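PDB 3TQF: Hpr(Ser) kinase, which probably uses ATP to phosphorylate a serine of the phosphocarrier protein HPr and, as a phosphatase, removes that phosphate again. Local coordinates for residues T6-F11 / C45-D50; V102-M107 / P134-R139. All blocks are in the same frame, centred on the assembly; numbering follows the deposited sequence.

Interaction 1 of 2, residues T6-F11 / C45-D50; sequences TWHANF and CDDVID
In I49 the first torsion (chi1 -46°) sets CG1 beside the backbone N, and an extended second torsion carries CD1 over to A9 and F11. In H8, CG stands anti to the backbone N (chi1 177°), and the imidazole reaches over to the D47 turn. CD1 of I49 lies 3.5 Å from F11 CB and 4.0 Å from A9 CB, with CD1 of the W7 indole a little farther off. L20 of strand 17-23 also packs against I49, W7 and F11. H8 ND1 donates to D47 O at 3.0 Å, nearly in the plane of its own ring, while the same carbonyl takes a weak bond from A9 N. The backbone pairing is antiparallel and joins strand 48-53 to strand 5-8 and the end of strand 42-45 to strand 10-14. Between them D47, with positive phi, forms a classic gamma turn in which V48 N bonds D46 O at 2.7 Å. F11 and C45 are linked by both of their amides. N10 OD1 accepts D47 N at 2.9 Å in a fairly straight bond (160° at the hydrogen), which ties the turn to strand 10-14. The N10 amide and D46 carboxylate lie side by side and point the same way, their planes moderately tilted, without a bond between them. D46 OD1 weakly hydrogen-bonds S30 of the probable P-loop, and a disulfide joins C45 to C62.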
loop_
_atom_site.group_PDB
_atom_site.type_symbol
_atom_site.label_atom_id
_atom_site.label_comp_id
_atom_site.label_asym_id
_atom_site.label_seq_id
_atom_site.Cartn_x
_atom_site.Cartn_y
_atom_site.Cartn_z
ATOM N N THR A 6 26.321 -0.053 20.540
ATOM C CA THR A 6 24.986 0.253 20.042
ATOM C C THR A 6 25.084 0.707 18.594
ATOM O O THR A 6 26.167 1.012 18.106
ATOM C CB THR A 6 24.317 1.363 20.864
ATOM O OG1 THR A 6 25.142 2.533 20.843
ATOM C CG2 THR A 6 24.110 0.919 22.304
ATOM N N TRP A 7 23.943 0.756 17.916
ATOM C CA TRP A 7 23.877 1.196 16.528
ATOM C C TRP A 7 22.503 1.801 16.273
ATOM O O TRP A 7 21.492 1.198 16.618
ATOM C CB TRP A 7 24.125 0.004 15.608
ATOM C CG TRP A 7 24.171 0.323 14.153
ATOM C CD1 TRP A 7 23.108 0.469 13.321
ATOM C CD2 TRP A 7 25.339 0.508 13.346
ATOM N NE1 TRP A 7 23.537 0.744 12.045
ATOM C CE2 TRP A 7 24.904 0.773 12.035
ATOM C CE3 TRP A 7 26.708 0.483 13.608
ATOM C CZ2 TRP A 7 25.789 1.016 10.986
ATOM C CZ3 TRP A 7 27.584 0.722 12.568
ATOM C CH2 TRP A 7 27.121 0.986 11.274
ATOM N N HIS A 8 22.469 2.992 15.680
ATOM C CA HIS A 8 21.210 3.695 15.445
ATOM C C HIS A 8 20.577 3.264 14.119
ATOM O O HIS A 8 21.000 3.682 13.045
ATOM C CB HIS A 8 21.419 5.216 15.493
ATOM C CG HIS A 8 20.183 6.005 15.189
ATOM N ND1 HIS A 8 18.923 5.572 15.535
ATOM C CD2 HIS A 8 20.014 7.195 14.570
ATOM C CE1 HIS A 8 18.030 6.459 15.134
ATOM N NE2 HIS A 8 18.666 7.455 14.549
ATOM N N ALA A 9 19.556 2.422 14.209
ATOM C CA ALA A 9 18.838 1.948 13.033
ATOM C C ALA A 9 17.670 1.063 13.454
ATOM O O ALA A 9 17.544 0.710 14.626
ATOM C CB ALA A 9 19.780 1.172 12.113
ATOM N N ASN A 10 16.813 0.721 12.498
ATOM C CA ASN A 10 15.806 -0.311 12.712
ATOM C C ASN A 10 16.371 -1.620 12.192
ATOM O O ASN A 10 17.110 -1.625 11.214
ATOM C CB ASN A 10 14.500 0.025 11.995
ATOM C CG ASN A 10 13.907 1.348 12.444
ATOM O OD1 ASN A 10 14.238 1.862 13.509
ATOM N ND2 ASN A 10 13.027 1.908 11.623
ATOM N N PHE A 11 16.026 -2.724 12.846
ATOM C CA PHE A 11 16.558 -4.032 12.488
ATOM C C PHE A 11 15.417 -5.015 12.320
ATOM O O PHE A 11 14.683 -5.290 13.264
ATOM C CB PHE A 11 17.541 -4.509 13.565
ATOM C CG PHE A 11 18.380 -5.693 13.162
ATOM C CD1 PHE A 11 18.907 -5.804 11.886
ATOM C CD2 PHE A 11 18.679 -6.678 14.085
ATOM C CE1 PHE A 11 19.691 -6.891 11.531
ATOM C CE2 PHE A 11 19.466 -7.769 13.740
ATOM C CZ PHE A 11 19.971 -7.876 12.459
ATOM N N CYS A 45 14.362 -4.939 16.286
ATOM C CA CYS A 45 14.358 -3.748 17.132
ATOM C C CYS A 45 14.094 -2.435 16.389
ATOM O O CYS A 45 14.479 -2.272 15.232
ATOM C CB CYS A 45 15.691 -3.636 17.868
ATOM S SG CYS A 45 15.568 -2.773 19.444
ATOM N N ASP A 46 13.440 -1.504 17.084
ATOM C CA ASP A 46 13.201 -0.155 16.587
ATOM C C ASP A 46 14.272 0.759 17.168
ATOM O O ASP A 46 14.764 0.519 18.275
ATOM C CB ASP A 46 11.809 0.324 17.029
ATOM C CG ASP A 46 11.218 1.403 16.112
ATOM O OD1 ASP A 46 11.216 1.219 14.868
ATOM O OD2 ASP A 46 10.719 2.424 16.648
ATOM N N ASP A 47 14.644 1.786 16.410
ATOM C CA ASP A 47 15.550 2.853 16.869
ATOM C C ASP A 47 17.004 2.452 17.136
ATOM O O ASP A 47 17.899 2.912 16.432
ATOM C CB ASP A 47 14.992 3.575 18.104
ATOM C CG ASP A 47 15.823 4.796 18.483
ATOM O OD1 ASP A 47 16.204 5.563 17.570
ATOM O OD2 ASP A 47 16.104 4.990 19.690
ATOM N N VAL A 48 17.248 1.636 18.161
ATOM C CA VAL A 48 18.620 1.300 18.575
ATOM C C VAL A 48 18.836 -0.208 18.675
ATOM O O VAL A 48 17.937 -0.940 19.070
ATOM C CB VAL A 48 18.965 1.955 19.924
ATOM C CG1 VAL A 48 20.294 1.447 20.455
ATOM C CG2 VAL A 48 19.007 3.462 19.771
ATOM N N ILE A 49 20.040 -0.655 18.318
ATOM C CA ILE A 49 20.382 -2.075 18.267
ATOM C C ILE A 49 21.675 -2.345 19.024
ATOM O O ILE A 49 22.660 -1.639 18.828
ATOM C CB ILE A 49 20.633 -2.538 16.820
ATOM C CG1 ILE A 49 19.552 -2.038 15.879
ATOM C CG2 ILE A 49 20.688 -4.046 16.735
ATOM C CD1 ILE A 49 19.965 -2.120 14.444
ATOM N N ASP A 50 21.680 -3.371 19.870
ATOM C CA ASP A 50 22.926 -3.868 20.445
ATOM C C ASP A 50 23.592 -4.792 19.430
ATOM O O ASP A 50 22.925 -5.633 18.825
ATOM C CB ASP A 50 22.680 -4.625 21.754
ATOM C CG ASP A 50 22.141 -3.734 22.861
ATOM O OD1 ASP A 50 21.872 -2.538 22.613
ATOM O OD2 ASP A 50 21.981 -4.239 23.988
#

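Interaction 2 of 2, residues V102-M107 / P134-R139; sequences VKPEKM and PIHPGR
P104 sets CG over one face of the H136 imidazole, toward its rim, a CH-pi contact in which CG stands 3.9 Å from the ring centroid and 22° off the normal. The opposite face of that imidazole carries the guanidinium of R139, so H136 is sandwiched between a proline and an arginine. The tightly packed part lies at the strand ends. There I135 N donates to V102 O at 2.9 Å, nearly along the C=O axis, and P134 CA sends a CH contact to the same oxygen. I135 CG2, placed between its backbone N and carbonyl carbon, lies beside V102 O as well. Selenomethionine M107 bends at its second torsion (83°), which brings CE to 3.8 Å from P134 CD and rests the selenium beside the proline ring. The outer side is looser: K106, in the short 3-10 turn 104-106, takes no part and forms a salt bridge with E24. P137 and G138 likewise curve off, while R139 NH1 forms a salt bridge with E31 of a second subunit, and H136 packs on N26 of that second subunit. The V102–P134 bridge is the last parallel pairing of strands 92-102 and 126-134, and the loops leave at the C-terminal ends of these parallel strands. In a P-loop fold, which this family probably adopts, those ends hold the nucleotide site.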
loop_
_atom_site.group_PDB
_atom_site.type_symbol
_atom_site.label_atom_id
_atom_site.label_comp_id
_atom_site.label_asym_id
_atom_site.label_seq_id
_atom_site.Cartn_x
_atom_site.Cartn_y
_atom_site.Cartn_z
ATOM N N VAL A 102 17.413 7.222 1.129
ATOM C CA VAL A 102 17.924 8.532 0.739
ATOM C C VAL A 102 16.883 9.294 -0.062
ATOM O O VAL A 102 16.131 8.697 -0.828
ATOM C CB VAL A 102 19.190 8.386 -0.124
ATOM C CG1 VAL A 102 19.697 9.748 -0.586
ATOM C CG2 VAL A 102 20.269 7.644 0.647
ATOM N N LYS A 103 16.842 10.612 0.118
ATOM C CA LYS A 103 15.946 11.467 -0.651
ATOM C C LYS A 103 16.488 11.524 -2.076
ATOM O O LYS A 103 17.690 11.714 -2.266
ATOM C CB LYS A 103 15.887 12.882 -0.069
ATOM C CG LYS A 103 15.492 12.970 1.414
ATOM C CD LYS A 103 14.001 13.183 1.624
ATOM C CE LYS A 103 13.706 13.571 3.072
ATOM N NZ LYS A 103 14.089 14.981 3.376
ATOM N N PRO A 104 15.614 11.354 -3.081
ATOM C CA PRO A 104 16.039 11.340 -4.478
ATOM C C PRO A 104 17.016 12.447 -4.866
ATOM O O PRO A 104 17.952 12.192 -5.619
ATOM C CB PRO A 104 14.724 11.501 -5.233
ATOM C CG PRO A 104 13.729 10.835 -4.367
ATOM C CD PRO A 104 14.178 11.050 -2.952
ATOM N N GLU A 105 16.802 13.656 -4.349
ATOM C CA GLU A 105 17.631 14.818 -4.715
ATOM C C GLU A 105 19.075 14.667 -4.222
ATOM O O GLU A 105 20.004 15.171 -4.855
ATOM C CB GLU A 105 17.058 16.136 -4.162
ATOM C CG GLU A 105 15.540 16.214 -4.040
ATOM C CD GLU A 105 15.042 15.746 -2.677
ATOM O OE1 GLU A 105 15.354 16.418 -1.668
ATOM O OE2 GLU A 105 14.348 14.707 -2.616
ATOM N N LYS A 106 19.248 13.978 -3.092
ATOM C CA LYS A 106 20.559 13.807 -2.458
ATOM C C LYS A 106 21.240 12.506 -2.885
ATOM O O LYS A 106 22.334 12.182 -2.417
ATOM C CB LYS A 106 20.402 13.843 -0.933
ATOM C CG LYS A 106 19.834 15.166 -0.406
ATOM C CD LYS A 106 19.191 15.017 0.973
ATOM C CE LYS A 106 18.317 16.219 1.306
ATOM N NZ LYS A 106 17.715 16.107 2.662
HETATM N N MSE A 107 20.591 11.774 -3.784
HETATM C CA MSE A 107 21.082 10.487 -4.253
HETATM C C MSE A 107 22.261 10.682 -5.209
HETATM O O MSE A 107 22.159 11.467 -6.148
HETATM C CB MSE A 107 19.949 9.761 -4.974
HETATM C CG MSE A 107 20.227 8.317 -5.283
HETATM SE SE MSE A 107 19.883 7.113 -3.796
HETATM C CE MSE A 107 20.401 5.500 -4.757
ATOM N N PRO A 134 16.558 5.250 -3.113
ATOM C CA PRO A 134 15.811 6.492 -3.246
ATOM C C PRO A 134 14.374 6.341 -2.773
ATOM O O PRO A 134 13.692 5.402 -3.175
ATOM C CB PRO A 134 15.846 6.759 -4.746
ATOM C CG PRO A 134 15.940 5.427 -5.354
ATOM C CD PRO A 134 16.751 4.593 -4.419
ATOM N N ILE A 135 13.925 7.267 -1.932
ATOM C CA ILE A 135 12.593 7.197 -1.348
ATOM C C ILE A 135 11.637 8.169 -2.034
ATOM O O ILE A 135 11.765 9.382 -1.891
ATOM C CB ILE A 135 12.633 7.464 0.177
ATOM C CG1 ILE A 135 11.241 7.306 0.794
ATOM C CG2 ILE A 135 13.189 8.853 0.480
ATOM C CD1 ILE A 135 11.273 6.985 2.292
ATOM N N HIS A 136 10.691 7.625 -2.794
ATOM C CA HIS A 136 9.601 8.408 -3.370
ATOM C C HIS A 136 8.347 8.131 -2.551
ATOM O O HIS A 136 8.111 6.986 -2.165
ATOM C CB HIS A 136 9.360 8.007 -4.821
ATOM C CG HIS A 136 10.537 8.233 -5.718
ATOM N ND1 HIS A 136 10.759 9.427 -6.371
ATOM C CD2 HIS A 136 11.551 7.413 -6.081
ATOM C CE1 HIS A 136 11.861 9.334 -7.092
ATOM N NE2 HIS A 136 12.362 8.122 -6.933
ATOM N N PRO A 137 7.529 9.167 -2.281
ATOM C CA PRO A 137 6.335 8.893 -1.480
ATOM C C PRO A 137 5.261 8.155 -2.286
ATOM O O PRO A 137 4.904 8.594 -3.379
ATOM C CB PRO A 137 5.844 10.295 -1.068
ATOM C CG PRO A 137 6.831 11.284 -1.652
ATOM C CD PRO A 137 7.570 10.570 -2.732
ATOM N N GLY A 138 4.779 7.035 -1.754
ATOM C CA GLY A 138 3.637 6.327 -2.332
ATOM C C GLY A 138 3.903 5.549 -3.613
ATOM O O GLY A 138 3.148 5.667 -4.583
ATOM N N ARG A 139 4.975 4.758 -3.621
ATOM C CA ARG A 139 5.216 3.786 -4.686
ATOM C C ARG A 139 5.271 2.382 -4.088
ATOM O O ARG A 139 5.862 1.467 -4.672
ATOM C CB ARG A 139 6.516 4.096 -5.431
ATOM C CG ARG A 139 6.552 5.479 -6.040
ATOM C CD ARG A 139 7.635 5.604 -7.090
ATOM N NE ARG A 139 7.676 6.956 -7.638
ATOM C CZ ARG A 139 8.532 7.367 -8.567
ATOM N NH1 ARG A 139 9.436 6.536 -9.074
ATOM N NH2 ARG A 139 8.484 8.621 -8.995
#

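In the fold
Interaction 1 lies in the large mixed sheet, and interaction 2 in loops that leave two of its strands. Both fall in one family domain, interaction 1 closing before interaction 2 opens. Their centres lie about 22 Å apart, and their nearest atoms about 11 Å apart, without touching. Strand 17-23 connects the two regions: it pairs antiparallel with strand 10-14 of the first and parallel with strand 92-102, which leads into the second. The probable P-loop follows strand 17-23, and D46 touches it, whereas I135 only lies near. Interaction 1 is internal to its subunit, while R139 of interaction 2 reaches the probable P-loop region of a second subunit, so that site probably lies close to a subunit interface.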